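Local coordinates for protein probable UTP--glucose-1-phosphate uridylyltransferase YngB (Bacillus subtilis, PDB 7O2N) that catalyses the formation of UDP-glucose and diphosphate from UTP and alpha-D-glucose 1-phosphate, supplying glycolipid synthesis and wall teichoic acid glucosylation in Bacillus subtilis, at residues A[34-37]-A[38-41]; A[74-77]-A[78-82]; A[140-143]-A[144-148]; A[257-260]-A[261-265]; A[266-269]-A[270-274]. One frame throughout, in Å; residues are numbered along the deposited sequence.

Overall arrangement
Asp34 OD2 of contact 1 meets Arg272 NH2 of contact 5 at 3.1 Å in a salt bridge, so that the entry to helix 37-47 touches the turn by which the chain leaves helix 258-269. Contact 4 starts that same helix 258-269, its centre about 14 Å from that of contact 5 and about 13 Å from that of contact 1. Contact 3, on helix 141-152, is buried against the sheet, with its centre about 20 Å from that of contact 1. Contact 2 lies far out, about 38 Å between centres from contact 3. All except contact 3 reach the second subunit of the homodimer.

Contact 1: residues A[34-37]-A[38-41]; sequences DKPA and IQYI
Lys35 lies against Tyr40 with nearly its whole side chain, the two crossing at about a right angle. Its CB starts the contact, 3.4 Å from Tyr40 CE2, and CG runs on past the hydroxyl end of the ring. The bend at chi2 takes CD to the neighbouring amide, 3.4 Å from Gln39 NE2, and that at chi3 returns CE over one ring face, 3.8 Å from the Tyr40 ring centroid, a CH-pi contact offset toward the rim. At the tip, Lys35 NZ stands 4.8 Å from that centroid in a cation-pi arrangement, while its salt bridge is made to Glu43, one turn beyond Gln39 on the helix. Glu43 also accepts from Gln39 NE2, and Tyr40 OH is bonded to the backbone N of Val33, consistent with a fixed ring position. Pro36 and Gln39 also pack on Pro20 of the second subunit.

Beneath these side chains the backbone begins to coil. Gln39 N donates to Pro36 O at 2.8 Å, and weak bonds run from Tyr40 N and Ile41 N to Ala37 O. The arrangement is that of a loop-to-helix junction, here the entry to helix 37-47 in the nucleotidyltransferase fold of the GT-A clan.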
loop_
_atom_site.group_PDB
_atom_site.type_symbol
_atom_site.label_atom_id
_atom_site.label_comp_id
_atom_site.label_asym_id
_atom_site.label_seq_id
_atom_site.Cartn_x
_atom_site.Cartn_y
_atom_site.Cartn_z
ATOM N N ASP A 34 -4.231 5.268 -4.533
ATOM C CA ASP A 34 -4.174 4.098 -5.369
ATOM C C ASP A 34 -2.982 4.366 -6.279
ATOM O O ASP A 34 -2.778 3.704 -7.294
ATOM C CB ASP A 34 -5.490 4.009 -6.143
ATOM C CG ASP A 34 -5.773 5.227 -7.012
ATOM O OD1 ASP A 34 -5.091 6.255 -6.867
ATOM O OD2 ASP A 34 -6.673 5.135 -7.850
ATOM N N LYS A 35 -2.242 5.411 -5.901
ATOM C CA LYS A 35 -0.995 5.784 -6.531
ATOM C C LYS A 35 0.145 5.581 -5.540
ATOM O O LYS A 35 0.056 5.943 -4.359
ATOM C CB LYS A 35 -1.019 7.270 -6.865
ATOM C CG LYS A 35 -2.271 7.671 -7.604
ATOM C CD LYS A 35 -1.978 8.600 -8.725
ATOM C CE LYS A 35 -1.552 9.965 -8.252
ATOM N NZ LYS A 35 -1.707 10.902 -9.382
ATOM N N PRO A 36 1.270 5.004 -6.013
ATOM C CA PRO A 36 2.487 4.933 -5.209
ATOM C C PRO A 36 2.942 6.352 -4.884
ATOM O O PRO A 36 2.852 7.254 -5.711
ATOM C CB PRO A 36 3.466 4.235 -6.160
ATOM C CG PRO A 36 2.556 3.410 -7.030
ATOM C CD PRO A 36 1.416 4.354 -7.319
ATOM N N ALA A 37 3.435 6.517 -3.654
ATOM C CA ALA A 37 3.825 7.823 -3.180
ATOM C C ALA A 37 4.790 8.432 -4.198
ATOM O O ALA A 37 4.689 9.597 -4.573
ATOM C CB ALA A 37 4.416 7.665 -1.809
ATOM N N ILE A 38 5.717 7.607 -4.687
ATOM C CA ILE A 38 6.760 8.073 -5.591
ATOM C C ILE A 38 6.117 8.760 -6.810
ATOM O O ILE A 38 6.675 9.703 -7.363
ATOM C CB ILE A 38 7.688 6.889 -5.949
ATOM C CG1 ILE A 38 9.148 7.255 -6.238
ATOM C CG2 ILE A 38 7.112 6.010 -7.032
ATOM C CD1 ILE A 38 9.427 8.680 -6.539
ATOM N N GLN A 39 4.913 8.322 -7.199
ATOM C CA GLN A 39 4.317 8.870 -8.404
ATOM C C GLN A 39 3.853 10.296 -8.158
ATOM O O GLN A 39 3.888 11.118 -9.073
ATOM C CB GLN A 39 3.120 8.067 -8.902
ATOM C CG GLN A 39 2.567 8.571 -10.232
ATOM C CD GLN A 39 1.418 7.695 -10.673
ATOM O OE1 GLN A 39 1.406 6.480 -10.477
ATOM N NE2 GLN A 39 0.387 8.314 -11.208
ATOM N N TYR A 40 3.403 10.575 -6.928
ATOM C CA TYR A 40 2.986 11.930 -6.596
ATOM C C TYR A 40 4.167 12.874 -6.812
ATOM O O TYR A 40 3.985 13.962 -7.333
ATOM C CB TYR A 40 2.357 12.022 -5.199
ATOM C CG TYR A 40 0.988 11.401 -5.015
ATOM C CD1 TYR A 40 -0.175 12.126 -5.224
ATOM C CD2 TYR A 40 0.855 10.095 -4.578
ATOM C CE1 TYR A 40 -1.428 11.562 -5.054
ATOM C CE2 TYR A 40 -0.385 9.520 -4.373
ATOM C CZ TYR A 40 -1.530 10.252 -4.619
ATOM O OH TYR A 40 -2.747 9.660 -4.424
ATOM N N ILE A 41 5.377 12.434 -6.441
ATOM C CA ILE A 41 6.551 13.288 -6.482
ATOM C C ILE A 41 6.930 13.576 -7.929
ATOM O O ILE A 41 7.167 14.733 -8.281
ATOM C CB ILE A 41 7.742 12.679 -5.736
ATOM C CG1 ILE A 41 7.350 12.170 -4.348
ATOM C CG2 ILE A 41 8.847 13.713 -5.677
ATOM C CD1 ILE A 41 8.444 11.418 -3.625
#

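Contact 2: residues A[74-77]-A[78-82]; sequences LEFN and LREKG
Phe76 and Glu80 form an i to i+4 pair on the exposed side of helix 72-79, at its C-terminal end; the centre of the contact lies about 32 Å from that of the chain. The two side chains lie side by side and point the same way, with ring and carboxylate planes 29° apart. It is the aliphatic part of the glutamate that does the touching: CB is 3.9 Å from Phe76 CE1, and CG lies alongside CE1 and CZ. Phe76 carries its CG anti to the backbone N (chi1 -175°), which sends the ring along the helix surface to Glu80.

Under the pair, Glu80 N donates to Phe76 O at 2.9 Å and Arg79 N to Glu75 O at 2.9 Å. Glu80 is the first residue to leave helical backbone angles, and the helical bonding gives way to weak bonds from Lys81 N and Gly82 N to Arg79 O. Lys81 folds back over the end, its CB 3.1 Å from Asn77 O and its CE 3.4 Å from Asn77 ND2.

Helices 72-79 and 84-93 pack against each other as a helical pair joined by a short loop. Leu74 and Leu78 form the apolar strip between them: Leu78 CG sits 4.3 Å from Leu74 CD1, Leu74 meets Met90, and Leu78 meets Thr86 and Leu87. Both also reach the second subunit, against its Leu14 and Thr16 respectively.

Glu75 forms a salt bridge with Arg70, while the guanidinium of Arg79 lies with one face toward Phe76 CA and Glu75 O.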
loop_
_atom_site.group_PDB
_atom_site.type_symbol
_atom_site.label_atom_id
_atom_site.label_comp_id
_atom_site.label_asym_id
_atom_site.label_seq_id
_atom_site.Cartn_x
_atom_site.Cartn_y
_atom_site.Cartn_z
ATOM N N LEU A 74 0.983 -6.484 -18.798
ATOM C CA LEU A 74 -0.192 -5.801 -18.278
ATOM C C LEU A 74 -0.982 -5.174 -19.432
ATOM O O LEU A 74 -2.220 -5.305 -19.492
ATOM C CB LEU A 74 0.265 -4.741 -17.271
ATOM C CG LEU A 74 -0.816 -3.810 -16.726
ATOM C CD1 LEU A 74 -1.785 -4.545 -15.811
ATOM C CD2 LEU A 74 -0.202 -2.611 -16.027
ATOM N N GLU A 75 -0.245 -4.475 -20.318
ATOM C CA GLU A 75 -0.791 -3.904 -21.537
ATOM C C GLU A 75 -1.551 -4.978 -22.311
ATOM O O GLU A 75 -2.681 -4.740 -22.710
ATOM C CB GLU A 75 0.303 -3.217 -22.353
ATOM C CG GLU A 75 0.079 -1.729 -22.498
ATOM C CD GLU A 75 1.353 -0.906 -22.437
ATOM O OE1 GLU A 75 1.883 -0.747 -21.326
ATOM O OE2 GLU A 75 1.822 -0.433 -23.496
ATOM N N PHE A 76 -0.958 -6.168 -22.487
ATOM C CA PHE A 76 -1.701 -7.260 -23.091
ATOM C C PHE A 76 -3.029 -7.436 -22.361
ATOM O O PHE A 76 -4.096 -7.324 -22.961
ATOM C CB PHE A 76 -0.918 -8.576 -23.173
ATOM C CG PHE A 76 -1.679 -9.662 -23.907
ATOM C CD1 PHE A 76 -2.670 -10.399 -23.264
ATOM C CD2 PHE A 76 -1.446 -9.924 -25.255
ATOM C CE1 PHE A 76 -3.393 -11.376 -23.936
ATOM C CE2 PHE A 76 -2.167 -10.907 -25.924
ATOM C CZ PHE A 76 -3.136 -11.635 -25.264
ATOM N N ASN A 77 -2.961 -7.671 -21.053
ATOM C CA ASN A 77 -4.162 -8.034 -20.321
ATOM C C ASN A 77 -5.218 -6.935 -20.409
ATOM O O ASN A 77 -6.412 -7.198 -20.287
ATOM C CB ASN A 77 -3.876 -8.349 -18.859
ATOM C CG ASN A 77 -5.001 -9.165 -18.263
ATOM O OD1 ASN A 77 -5.483 -10.097 -18.895
ATOM N ND2 ASN A 77 -5.452 -8.811 -17.069
ATOM N N LEU A 78 -4.772 -5.696 -20.607
ATOM C CA LEU A 78 -5.703 -4.585 -20.586
ATOM C C LEU A 78 -6.374 -4.452 -21.951
ATOM O O LEU A 78 -7.600 -4.315 -22.022
ATOM C CB LEU A 78 -4.955 -3.309 -20.187
ATOM C CG LEU A 78 -4.693 -3.113 -18.689
ATOM C CD1 LEU A 78 -4.199 -1.699 -18.462
ATOM C CD2 LEU A 78 -5.921 -3.394 -17.814
ATOM N N ARG A 79 -5.555 -4.504 -23.018
ATOM C CA ARG A 79 -6.002 -4.411 -24.405
ATOM C C ARG A 79 -7.012 -5.516 -24.680
ATOM O O ARG A 79 -8.049 -5.297 -25.303
ATOM C CB ARG A 79 -4.842 -4.583 -25.393
ATOM C CG ARG A 79 -5.264 -4.523 -26.856
ATOM C CD ARG A 79 -4.616 -5.479 -27.856
ATOM N NE ARG A 79 -3.262 -5.976 -27.600
ATOM C CZ ARG A 79 -2.229 -5.300 -27.075
ATOM N NH1 ARG A 79 -2.352 -4.029 -26.727
ATOM N NH2 ARG A 79 -1.064 -5.907 -26.905
ATOM N N GLU A 80 -6.682 -6.709 -24.188
ATOM C CA GLU A 80 -7.459 -7.902 -24.451
ATOM C C GLU A 80 -8.563 -7.983 -23.400
ATOM O O GLU A 80 -8.841 -9.055 -22.873
ATOM C CB GLU A 80 -6.510 -9.099 -24.412
ATOM C CG GLU A 80 -6.681 -10.060 -25.563
ATOM C CD GLU A 80 -7.214 -11.406 -25.112
ATOM O OE1 GLU A 80 -7.645 -11.512 -23.946
ATOM O OE2 GLU A 80 -7.181 -12.347 -25.929
ATOM N N LYS A 81 -9.194 -6.843 -23.110
ATOM C CA LYS A 81 -10.182 -6.760 -22.039
ATOM C C LYS A 81 -10.977 -5.466 -22.206
ATOM O O LYS A 81 -11.988 -5.247 -21.531
ATOM C CB LYS A 81 -9.484 -6.744 -20.672
ATOM C CG LYS A 81 -9.583 -7.999 -19.817
ATOM C CD LYS A 81 -9.864 -7.683 -18.358
ATOM C CE LYS A 81 -8.824 -8.239 -17.411
ATOM N NZ LYS A 81 -9.430 -9.099 -16.366
ATOM N N GLY A 82 -10.488 -4.594 -23.098
ATOM C CA GLY A 82 -11.250 -3.419 -23.461
ATOM C C GLY A 82 -10.752 -2.160 -22.767
ATOM O O GLY A 82 -10.768 -1.090 -23.388
#

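Contact 3: residues A[140-143]-A[144-148]; sequences PALR and QLMDV
Leu142 and Met146 pair across one turn of helix 141-152, which packs on the central mixed sheet of this GT-A type nucleotidyltransferase fold. Their side chains meet at Leu142 CG and Met146 SD, 4.0 Å apart. This is the closely packed side: Leu142 is pressed against Ala127 and Leu129 of strand 125-129 and Val208 of strand 206-210, and Leu145 covers Arg206 and Val208 beside it. Leu142 has its CG anti to the backbone N (chi1 173°), which places CG beside the carbonyl carbon, where it meets the Met146 sulfur.

In the backbone, Met146 N donates to Leu142 O at 3.0 Å. The first turn is less regular: Gln144 N divides itself between Pro140 O and Ala141 O, and both bonds are weak. Gln144 itself is buried, and its amide is satisfied at both ends, NE2 by Thr139 O and OE1 by Glu249 N. Its extended chain runs back over the beginning of the helix, with CB 3.2 Å from Ala141 O.

Arg143 and Asp147 occupy the looser side, where both residues are partly exposed to solvent. They too are one turn apart and form a salt bridge, but the groups are not matched in a flat, two-pronged pair; guanidinium and carboxylate planes stand 80° apart. The arginine chain bends at chi2 to bring one nitrogen down to the acid, while the Met146 methyl lies 4.0 Å from that same nitrogen. The salt bridge runs through one close pair, Arg143 NH1 and Asp147 OD1, 2.6 Å apart, with OD2 over one face of the guanidinium.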
loop_
_atom_site.group_PDB
_atom_site.type_symbol
_atom_site.label_atom_id
_atom_site.label_comp_id
_atom_site.label_asym_id
_atom_site.label_seq_id
_atom_site.Cartn_x
_atom_site.Cartn_y
_atom_site.Cartn_z
ATOM N N PRO A 140 1.774 23.964 -8.701
ATOM C CA PRO A 140 2.549 22.878 -8.103
ATOM C C PRO A 140 3.692 23.431 -7.260
ATOM O O PRO A 140 4.379 24.376 -7.661
ATOM C CB PRO A 140 3.100 22.123 -9.320
ATOM C CG PRO A 140 2.115 22.416 -10.423
ATOM C CD PRO A 140 1.661 23.836 -10.162
ATOM N N ALA A 141 3.871 22.815 -6.085
ATOM C CA ALA A 141 4.738 23.357 -5.048
ATOM C C ALA A 141 6.097 23.767 -5.612
ATOM O O ALA A 141 6.522 24.898 -5.398
ATOM C CB ALA A 141 4.877 22.365 -3.921
ATOM N N LEU A 142 6.772 22.845 -6.323
ATOM C CA LEU A 142 8.126 23.088 -6.815
ATOM C C LEU A 142 8.167 24.268 -7.785
ATOM O O LEU A 142 9.086 25.082 -7.693
ATOM C CB LEU A 142 8.684 21.818 -7.462
ATOM C CG LEU A 142 10.027 21.959 -8.172
ATOM C CD1 LEU A 142 11.147 22.094 -7.152
ATOM C CD2 LEU A 142 10.257 20.743 -9.063
ATOM N N ARG A 143 7.175 24.346 -8.693
ATOM C CA ARG A 143 7.058 25.448 -9.640
ATOM C C ARG A 143 7.229 26.782 -8.923
ATOM O O ARG A 143 7.829 27.695 -9.464
ATOM C CB ARG A 143 5.651 25.502 -10.237
ATOM C CG ARG A 143 5.489 26.570 -11.304
ATOM C CD ARG A 143 5.559 25.841 -12.621
ATOM N NE ARG A 143 5.727 26.722 -13.763
ATOM C CZ ARG A 143 6.743 27.561 -13.928
ATOM N NH1 ARG A 143 7.693 27.650 -13.018
ATOM N NH2 ARG A 143 6.815 28.293 -15.021
ATOM N N GLN A 144 6.664 26.874 -7.710
ATOM C CA GLN A 144 6.666 28.084 -6.909
ATOM C C GLN A 144 8.081 28.428 -6.453
ATOM O O GLN A 144 8.420 29.608 -6.424
ATOM C CB GLN A 144 5.731 27.937 -5.708
ATOM C CG GLN A 144 4.271 27.633 -6.050
ATOM C CD GLN A 144 3.438 27.410 -4.806
ATOM O OE1 GLN A 144 3.822 27.795 -3.690
ATOM N NE2 GLN A 144 2.289 26.762 -4.977
ATOM N N LEU A 145 8.885 27.412 -6.093
ATOM C CA LEU A 145 10.289 27.601 -5.739
ATOM C C LEU A 145 11.075 28.090 -6.949
ATOM O O LEU A 145 12.009 28.887 -6.799
ATOM C CB LEU A 145 10.898 26.268 -5.298
ATOM C CG LEU A 145 10.811 25.943 -3.817
ATOM C CD1 LEU A 145 9.574 25.106 -3.574
ATOM C CD2 LEU A 145 12.047 25.179 -3.376
ATOM N N MET A 146 10.700 27.555 -8.129
ATOM C CA MET A 146 11.410 27.820 -9.370
ATOM C C MET A 146 11.218 29.293 -9.749
ATOM O O MET A 146 12.122 29.940 -10.293
ATOM C CB MET A 146 10.924 26.906 -10.505
ATOM C CG MET A 146 11.563 25.512 -10.552
ATOM S SD MET A 146 10.534 24.256 -11.456
ATOM C CE MET A 146 10.637 24.873 -13.132
ATOM N N ASP A 147 10.033 29.824 -9.420
ATOM C CA ASP A 147 9.657 31.173 -9.798
ATOM C C ASP A 147 10.464 32.173 -8.979
ATOM O O ASP A 147 10.909 33.189 -9.518
ATOM C CB ASP A 147 8.137 31.323 -9.855
ATOM C CG ASP A 147 7.567 30.551 -11.024
ATOM O OD1 ASP A 147 8.348 29.841 -11.680
ATOM O OD2 ASP A 147 6.360 30.658 -11.276
ATOM N N VAL A 148 10.695 31.852 -7.702
ATOM C CA VAL A 148 11.594 32.671 -6.906
ATOM C C VAL A 148 13.021 32.533 -7.442
ATOM O O VAL A 148 13.771 33.517 -7.424
ATOM C CB VAL A 148 11.455 32.482 -5.373
ATOM C CG1 VAL A 148 10.539 31.323 -5.002
ATOM C CG2 VAL A 148 12.785 32.416 -4.613
#

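Contact 4: residues A[257-260]-A[261-265]; sequences DKLG and CFKAS
Lys263 N donates to Leu259 O at 2.9 Å, and Ala264 N to Gly260 O at the same distance, two bonds that fix the first full turns of helix 258-269. Phe262 N and Cys261 N continue the pattern backward, to Lys258 O and Asp257 O. At the very start Asp257 is the N-cap: its OD1 accepts from Leu259 N at 3.0 Å, the donor approaching from above the carboxylate plane. The aspartate's CG lies anti to its backbone N (chi1 169°), and the carboxylate reaches forward to an amide that the helix cannot supply with a carbonyl partner.

Outward from this core, Leu259 and Lys263 cross obliquely. The lysine is extended until chi4, where it bends and brings NZ beside the leucine, 3.4 Å from Leu259 CD2. Elsewhere on the helix Cys261 settles into Phe18, Ile32 and Ile255, while Lys258 NZ is held by the backbone oxygens of Arg17 and Leu19. The Phe262 ring meets that of Phe262 of the second subunit, and Leu259 and Lys263 pack on Gln278 and Tyr282 of that subunit.

A carboxylate at the amino end of a helix would be expected to interact favourably with the helix dipole, which is consistent with Asp257 favouring the helix start here, next to the dimer interface.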
loop_
_atom_site.group_PDB
_atom_site.type_symbol
_atom_site.label_atom_id
_atom_site.label_comp_id
_atom_site.label_asym_id
_atom_site.label_seq_id
_atom_site.Cartn_x
_atom_site.Cartn_y
_atom_site.Cartn_z
ATOM N N ASP A 257 4.587 9.001 8.661
ATOM C CA ASP A 257 4.015 8.242 9.756
ATOM C C ASP A 257 2.951 7.340 9.119
ATOM O O ASP A 257 2.398 7.693 8.080
ATOM C CB ASP A 257 3.444 9.300 10.722
ATOM C CG ASP A 257 2.540 8.903 11.889
ATOM O OD1 ASP A 257 2.318 7.669 12.179
ATOM O OD2 ASP A 257 2.034 9.856 12.522
ATOM N N LYS A 258 2.639 6.179 9.725
ATOM C CA LYS A 258 1.510 5.398 9.251
ATOM C C LYS A 258 0.239 6.256 9.270
ATOM O O LYS A 258 -0.520 6.276 8.296
ATOM C CB LYS A 258 1.361 4.101 10.038
ATOM C CG LYS A 258 2.592 3.211 10.051
ATOM C CD LYS A 258 2.252 1.799 10.537
ATOM C CE LYS A 258 3.202 1.157 11.540
ATOM N NZ LYS A 258 4.336 0.425 10.915
ATOM N N LEU A 259 0.015 6.994 10.372
ATOM C CA LEU A 259 -1.163 7.833 10.500
ATOM C C LEU A 259 -1.178 8.899 9.410
ATOM O O LEU A 259 -2.174 9.059 8.703
ATOM C CB LEU A 259 -1.114 8.495 11.866
ATOM C CG LEU A 259 -2.459 8.912 12.441
ATOM C CD1 LEU A 259 -3.390 7.704 12.503
ATOM C CD2 LEU A 259 -2.245 9.496 13.837
ATOM N N GLY A 260 -0.066 9.631 9.297
ATOM C CA GLY A 260 0.066 10.651 8.276
ATOM C C GLY A 260 -0.527 10.187 6.948
ATOM O O GLY A 260 -1.308 10.916 6.349
ATOM N N CYS A 261 -0.166 8.967 6.532
ATOM C CA CYS A 261 -0.565 8.384 5.260
ATOM C C CYS A 261 -2.067 8.122 5.209
ATOM O O CYS A 261 -2.700 8.385 4.205
ATOM C CB CYS A 261 0.069 7.017 5.071
ATOM S SG CYS A 261 1.821 7.146 4.690
ATOM N N PHE A 262 -2.622 7.544 6.275
ATOM C CA PHE A 262 -4.048 7.331 6.343
ATOM C C PHE A 262 -4.757 8.661 6.106
ATOM O O PHE A 262 -5.668 8.738 5.285
ATOM C CB PHE A 262 -4.434 6.722 7.687
ATOM C CG PHE A 262 -5.903 6.422 7.783
ATOM C CD1 PHE A 262 -6.404 5.219 7.319
ATOM C CD2 PHE A 262 -6.791 7.370 8.284
ATOM C CE1 PHE A 262 -7.773 4.985 7.338
ATOM C CE2 PHE A 262 -8.150 7.116 8.336
ATOM C CZ PHE A 262 -8.637 5.922 7.860
ATOM N N LYS A 263 -4.323 9.710 6.808
ATOM C CA LYS A 263 -4.919 11.020 6.628
ATOM C C LYS A 263 -4.782 11.454 5.173
ATOM O O LYS A 263 -5.739 11.931 4.575
ATOM C CB LYS A 263 -4.304 12.041 7.585
ATOM C CG LYS A 263 -4.695 11.872 9.053
ATOM C CD LYS A 263 -3.981 12.873 9.917
ATOM C CE LYS A 263 -4.485 12.932 11.337
ATOM N NZ LYS A 263 -3.563 12.204 12.227
ATOM N N ALA A 264 -3.601 11.260 4.584
ATOM C CA ALA A 264 -3.359 11.710 3.220
ATOM C C ALA A 264 -4.272 10.967 2.244
ATOM O O ALA A 264 -4.850 11.578 1.354
ATOM C CB ALA A 264 -1.897 11.546 2.876
ATOM N N SER A 265 -4.402 9.647 2.426
ATOM C CA SER A 265 -5.294 8.809 1.649
ATOM C C SER A 265 -6.736 9.327 1.731
ATOM O O SER A 265 -7.458 9.347 0.734
ATOM C CB SER A 265 -5.231 7.403 2.140
ATOM O OG SER A 265 -3.993 6.810 1.827
#

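Contact 5: residues A[266-269]-A[270-274]; sequences TEIG and LMRPE
Leu270 and Thr266 lie side by side one turn apart, pointing the same way, with Leu270 CD1 4.0 Å from Thr266 CG2. The backbone beneath them makes the last ordinary bond of helix 258-269: Leu270 N donates to Thr266 O at 2.9 Å. The threonine hydroxyl is also engaged, with Phe262 O, because OG1 sits beside the backbone N (chi1 -61°) and leaves the methyl branch for the leucine.

Beyond Leu270 the pattern of donors changes. Met271 N turns to Ile268 O at 3.0 Å, and Arg272 N to Gly269 O at 2.9 Å. The second bond closes a type I beta turn from Gly269 to Arg272, by which the chain leaves one helix before entering the long C-terminal helix 273-295. Met271 runs its extended side chain back along the helix end, with CG 3.3 Å from Glu267 O, and packs with Ile268 on Tyr253 and Val136 of the small two-stranded sheet.

The charged groups are paired outside the turn as well as within the segment 270-274. Arg272 NH2 has Asp34 as its partner, and Glu274 OE2 lies over the centre of one guanidinium face, 3.6 Å from Arg272 NH1; that attraction is one of charge, since no N-H points at the oxygen. Glu267 reaches across the dimer interface, where OE1 forms a salt bridge with Arg289 of the second subunit and OE2 is hydrogen-bonded to Tyr282 OH of that subunit. Leu270 packs on Val286 of the second subunit.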
loop_
_atom_site.group_PDB
_atom_site.type_symbol
_atom_site.label_atom_id
_atom_site.label_comp_id
_atom_site.label_asym_id
_atom_site.label_seq_id
_atom_site.Cartn_x
_atom_site.Cartn_y
_atom_site.Cartn_z
ATOM N N THR A 266 -7.154 9.726 2.939
ATOM C CA THR A 266 -8.495 10.214 3.204
ATOM C C THR A 266 -8.746 11.540 2.493
ATOM O O THR A 266 -9.733 11.670 1.768
ATOM C CB THR A 266 -8.711 10.332 4.710
ATOM O OG1 THR A 266 -8.554 9.013 5.234
ATOM C CG2 THR A 266 -10.075 10.867 5.069
ATOM N N GLU A 267 -7.838 12.501 2.693
ATOM C CA GLU A 267 -8.035 13.840 2.161
ATOM C C GLU A 267 -8.019 13.839 0.629
ATOM O O GLU A 267 -8.876 14.468 0.006
ATOM C CB GLU A 267 -7.014 14.831 2.725
ATOM C CG GLU A 267 -6.936 14.831 4.234
ATOM C CD GLU A 267 -8.034 15.588 4.963
ATOM O OE1 GLU A 267 -9.007 15.986 4.307
ATOM O OE2 GLU A 267 -7.900 15.797 6.196
ATOM N N ILE A 268 -7.049 13.131 0.037
ATOM C CA ILE A 268 -6.915 13.120 -1.411
ATOM C C ILE A 268 -8.085 12.300 -1.975
ATOM O O ILE A 268 -8.597 12.587 -3.063
ATOM C CB ILE A 268 -5.548 12.540 -1.843
ATOM C CG1 ILE A 268 -4.329 13.118 -1.112
ATOM C CG2 ILE A 268 -5.392 12.499 -3.358
ATOM C CD1 ILE A 268 -3.900 14.501 -1.515
ATOM N N GLY A 269 -8.517 11.287 -1.208
ATOM C CA GLY A 269 -9.617 10.440 -1.616
ATOM C C GLY A 269 -10.867 11.287 -1.787
ATOM O O GLY A 269 -11.561 11.202 -2.805
ATOM N N LEU A 270 -11.075 12.157 -0.790
ATOM C CA LEU A 270 -12.244 13.022 -0.726
ATOM C C LEU A 270 -12.217 14.032 -1.864
ATOM O O LEU A 270 -13.235 14.658 -2.143
ATOM C CB LEU A 270 -12.281 13.730 0.634
ATOM C CG LEU A 270 -12.778 12.847 1.774
ATOM C CD1 LEU A 270 -12.484 13.440 3.128
ATOM C CD2 LEU A 270 -14.260 12.586 1.623
ATOM N N MET A 271 -11.054 14.180 -2.507
ATOM C CA MET A 271 -10.947 15.145 -3.578
ATOM C C MET A 271 -11.247 14.465 -4.910
ATOM O O MET A 271 -11.400 15.139 -5.928
ATOM C CB MET A 271 -9.571 15.805 -3.592
ATOM C CG MET A 271 -9.359 16.730 -2.405
ATOM S SD MET A 271 -7.584 17.185 -2.182
ATOM C CE MET A 271 -7.619 18.249 -0.733
ATOM N N ARG A 272 -11.386 13.136 -4.902
ATOM C CA ARG A 272 -11.643 12.452 -6.160
ATOM C C ARG A 272 -13.132 12.171 -6.313
ATOM O O ARG A 272 -13.706 11.369 -5.568
ATOM C CB ARG A 272 -10.675 11.285 -6.398
ATOM C CG ARG A 272 -9.395 11.749 -7.081
ATOM C CD ARG A 272 -8.140 11.150 -6.511
ATOM N NE ARG A 272 -7.800 10.061 -7.409
ATOM C CZ ARG A 272 -8.331 8.850 -7.342
ATOM N NH1 ARG A 272 -9.236 8.579 -6.419
ATOM N NH2 ARG A 272 -7.982 7.924 -8.205
ATOM N N PRO A 273 -13.772 12.844 -7.303
ATOM C CA PRO A 273 -15.225 12.813 -7.469
ATOM C C PRO A 273 -15.787 11.398 -7.525
ATOM O O PRO A 273 -16.874 11.161 -7.006
ATOM C CB PRO A 273 -15.479 13.542 -8.800
ATOM C CG PRO A 273 -14.117 13.672 -9.446
ATOM C CD PRO A 273 -13.119 13.697 -8.313
ATOM N N GLU A 274 -15.025 10.471 -8.124
ATOM C CA GLU A 274 -15.478 9.102 -8.296
ATOM C C GLU A 274 -15.642 8.425 -6.937
ATOM O O GLU A 274 -16.574 7.632 -6.772
ATOM C CB GLU A 274 -14.631 8.312 -9.306
ATOM C CG GLU A 274 -13.132 8.265 -9.011
ATOM C CD GLU A 274 -12.309 9.521 -9.284
ATOM O OE1 GLU A 274 -12.904 10.623 -9.397
ATOM O OE2 GLU A 274 -11.061 9.405 -9.374
#